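Local coordinates for protein phosphotransferase system, HPr-related proteins (Thermoanaerobacter tengcongensis, PDB 3LE1) that probably serves as the general, non-sugar-specific phosphocarrier of the phosphoenolpyruvate-dependent sugar phosphotransferase system, at residues S27-Q32 with G67-E72. Residues are numbered along the deposited sequence; the frame is centred on the assembly and turned at random.
Sequences SKFSSQ and GDDEEE. With CD (cadmium ion), chain C.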
loop_
_atom_site.group_PDB
_atom_site.type_symbol
_atom_site.label_atom_id
_atom_site.label_comp_id
_atom_site.label_asym_id
_atom_site.label_seq_id
_atom_site.Cartn_x
_atom_site.Cartn_y
_atom_site.Cartn_z
ATOM N N SER A 27 -4.950 5.361 5.583
ATOM C CA SER A 27 -5.331 6.037 6.817
ATOM C C SER A 27 -6.841 6.293 6.911
ATOM O O SER A 27 -7.334 6.703 7.948
ATOM C CB SER A 27 -4.544 7.344 6.980
ATOM O OG SER A 27 -3.147 7.099 7.140
ATOM N N LYS A 28 -7.574 6.059 5.827
ATOM C CA LYS A 28 -9.032 6.175 5.870
ATOM C C LYS A 28 -9.684 5.041 6.662
ATOM O O LYS A 28 -10.843 5.143 7.066
ATOM C CB LYS A 28 -9.615 6.199 4.463
ATOM C CG LYS A 28 -9.145 7.362 3.627
ATOM C CD LYS A 28 -10.129 7.657 2.519
ATOM C CE LYS A 28 -10.135 6.564 1.483
ATOM N NZ LYS A 28 -10.625 7.113 0.189
ATOM N N PHE A 29 -8.938 3.963 6.886
ATOM C CA PHE A 29 -9.496 2.759 7.501
ATOM C C PHE A 29 -8.993 2.506 8.919
ATOM O O PHE A 29 -7.891 2.925 9.286
ATOM C CB PHE A 29 -9.232 1.545 6.595
ATOM C CG PHE A 29 -9.826 1.689 5.219
ATOM C CD1 PHE A 29 -11.120 1.270 4.975
ATOM C CD2 PHE A 29 -9.105 2.271 4.183
ATOM C CE1 PHE A 29 -11.687 1.407 3.728
ATOM C CE2 PHE A 29 -9.668 2.418 2.918
ATOM C CZ PHE A 29 -10.962 1.983 2.690
ATOM N N SER A 30 -9.808 1.830 9.723
ATOM C CA SER A 30 -9.461 1.593 11.129
ATOM C C SER A 30 -8.486 0.439 11.322
ATOM O O SER A 30 -7.726 0.408 12.283
ATOM C CB SER A 30 -10.716 1.328 11.962
ATOM O OG SER A 30 -11.493 0.296 11.388
ATOM N N SER A 31 -8.542 -0.531 10.419
ATOM C CA SER A 31 -7.644 -1.673 10.456
ATOM C C SER A 31 -6.178 -1.269 10.571
ATOM O O SER A 31 -5.765 -0.220 10.072
ATOM C CB SER A 31 -7.800 -2.497 9.182
ATOM O OG SER A 31 -9.017 -3.212 9.189
ATOM N N GLN A 32 -5.390 -2.141 11.185
ATOM C CA GLN A 32 -3.953 -2.098 11.021
ATOM C C GLN A 32 -3.650 -2.608 9.622
ATOM O O GLN A 32 -4.208 -3.616 9.191
ATOM C CB GLN A 32 -3.285 -2.982 12.061
ATOM C CG GLN A 32 -3.191 -2.331 13.413
ATOM C CD GLN A 32 -2.305 -3.118 14.333
ATOM O OE1 GLN A 32 -1.187 -2.704 14.640
ATOM N NE2 GLN A 32 -2.780 -4.279 14.754
ATOM N N GLY A 67 -8.588 -5.858 10.995
ATOM C CA GLY A 67 -9.477 -4.910 11.654
ATOM C C GLY A 67 -10.903 -5.050 11.164
ATOM O O GLY A 67 -11.198 -5.951 10.368
ATOM N N ASP A 68 -11.802 -4.183 11.624
ATOM C CA ASP A 68 -13.220 -4.331 11.265
ATOM C C ASP A 68 -13.526 -4.015 9.803
ATOM O O ASP A 68 -14.595 -4.369 9.295
ATOM C CB ASP A 68 -14.154 -3.547 12.203
ATOM C CG ASP A 68 -14.082 -2.036 12.008
ATOM O OD1 ASP A 68 -13.542 -1.566 10.985
ATOM O OD2 ASP A 68 -14.583 -1.300 12.889
ATOM N N ASP A 69 -12.568 -3.401 9.120
ATOM C CA ASP A 69 -12.739 -2.984 7.728
ATOM C C ASP A 69 -11.604 -3.499 6.842
ATOM O O ASP A 69 -11.332 -2.939 5.788
ATOM C CB ASP A 69 -12.894 -1.453 7.607
ATOM C CG ASP A 69 -11.770 -0.678 8.278
ATOM O OD1 ASP A 69 -10.757 -1.292 8.675
ATOM O OD2 ASP A 69 -11.902 0.569 8.423
ATOM N N GLU A 70 -10.942 -4.567 7.278
ATOM C CA GLU A 70 -9.719 -5.051 6.630
ATOM C C GLU A 70 -9.906 -5.363 5.139
ATOM O O GLU A 70 -9.015 -5.118 4.322
ATOM C CB GLU A 70 -9.180 -6.291 7.374
ATOM C CG GLU A 70 -10.154 -7.469 7.413
ATOM C CD GLU A 70 -9.682 -8.601 8.314
ATOM O OE1 GLU A 70 -9.136 -8.307 9.394
ATOM O OE2 GLU A 70 -9.864 -9.782 7.950
ATOM N N GLU A 71 -11.071 -5.892 4.777
ATOM C CA GLU A 71 -11.307 -6.332 3.407
ATOM C C GLU A 71 -11.399 -5.123 2.483
ATOM O O GLU A 71 -10.752 -5.080 1.413
ATOM C CB GLU A 71 -12.567 -7.189 3.316
ATOM C CG GLU A 71 -12.463 -8.455 4.165
ATOM C CD GLU A 71 -13.771 -9.214 4.255
ATOM O OE1 GLU A 71 -14.804 -8.704 3.761
ATOM O OE2 GLU A 71 -13.756 -10.318 4.837
ATOM N N GLU A 72 -12.150 -4.113 2.908
ATOM C CA GLU A 72 -12.361 -2.941 2.065
ATOM C C GLU A 72 -11.182 -1.963 2.102
ATOM O O GLU A 72 -10.952 -1.228 1.136
ATOM C CB GLU A 72 -13.680 -2.263 2.421
ATOM C CG GLU A 72 -14.844 -3.084 1.872
ATOM C CD GLU A 72 -16.144 -2.869 2.621
ATOM O OE1 GLU A 72 -16.208 -3.184 3.838
ATOM O OE2 GLU A 72 -17.107 -2.416 1.963
HETATM CD CD CD C . -15.937 -10.784 5.309
HETATM O O HOH W 1 -11.148 -2.139 13.157
HETATM O O HOH W 2 -17.349 -11.218 3.467
HETATM O O HOH W 3 -15.021 -12.979 6.246
#
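The carboxylate of D69 reaches across to the backbone of S30 and S31, tying two connections of the HPr open-faced beta sandwich together: the loop between helix 16-26 and strand 32-37, and the type I turn G67-E70 that leads from strand 60-66 into helix 70-82. Along the D69 side chain, D69 CB sits 4.2 Å from F29 CD1. CG, at the edge of the F29 ring and in its plane, is placed between the backbone N and the carbonyl carbon (chi1 54°), which turns the carboxylate to the serines rather than back to its own helix, although D69 holds the N-cap position. At the tip the two oxygens divide the work. D69 OD2 takes the S30 N-H through its syn lone pair, S30 N lying 2.8 Å away and the bond close to straight at 163°, and also lies 3.4 Å from F29 CB, at the ring's edge. D69 OD1 accepts twice from S31: S31 N comes in on the syn side at 2.9 Å, while the hydroxyl OG arrives nearly head-on to the C-O bond. Two successive N-H groups thus fix the carboxylate's rotation, its plane turned 76° from the phenyl ring. An asparagine in its place has one acceptor oxygen fewer and would probably leave either the S30 or the S31 amide without its mate. Beyond D69, F29 extends toward the first turn of helix 70-82, where it also packs on A73 and A76; F29 CZ comes 3.6 Å from E72 O. A water accepts from D68 N at 2.6 Å and is also hydrogen-bonded to S30 OG.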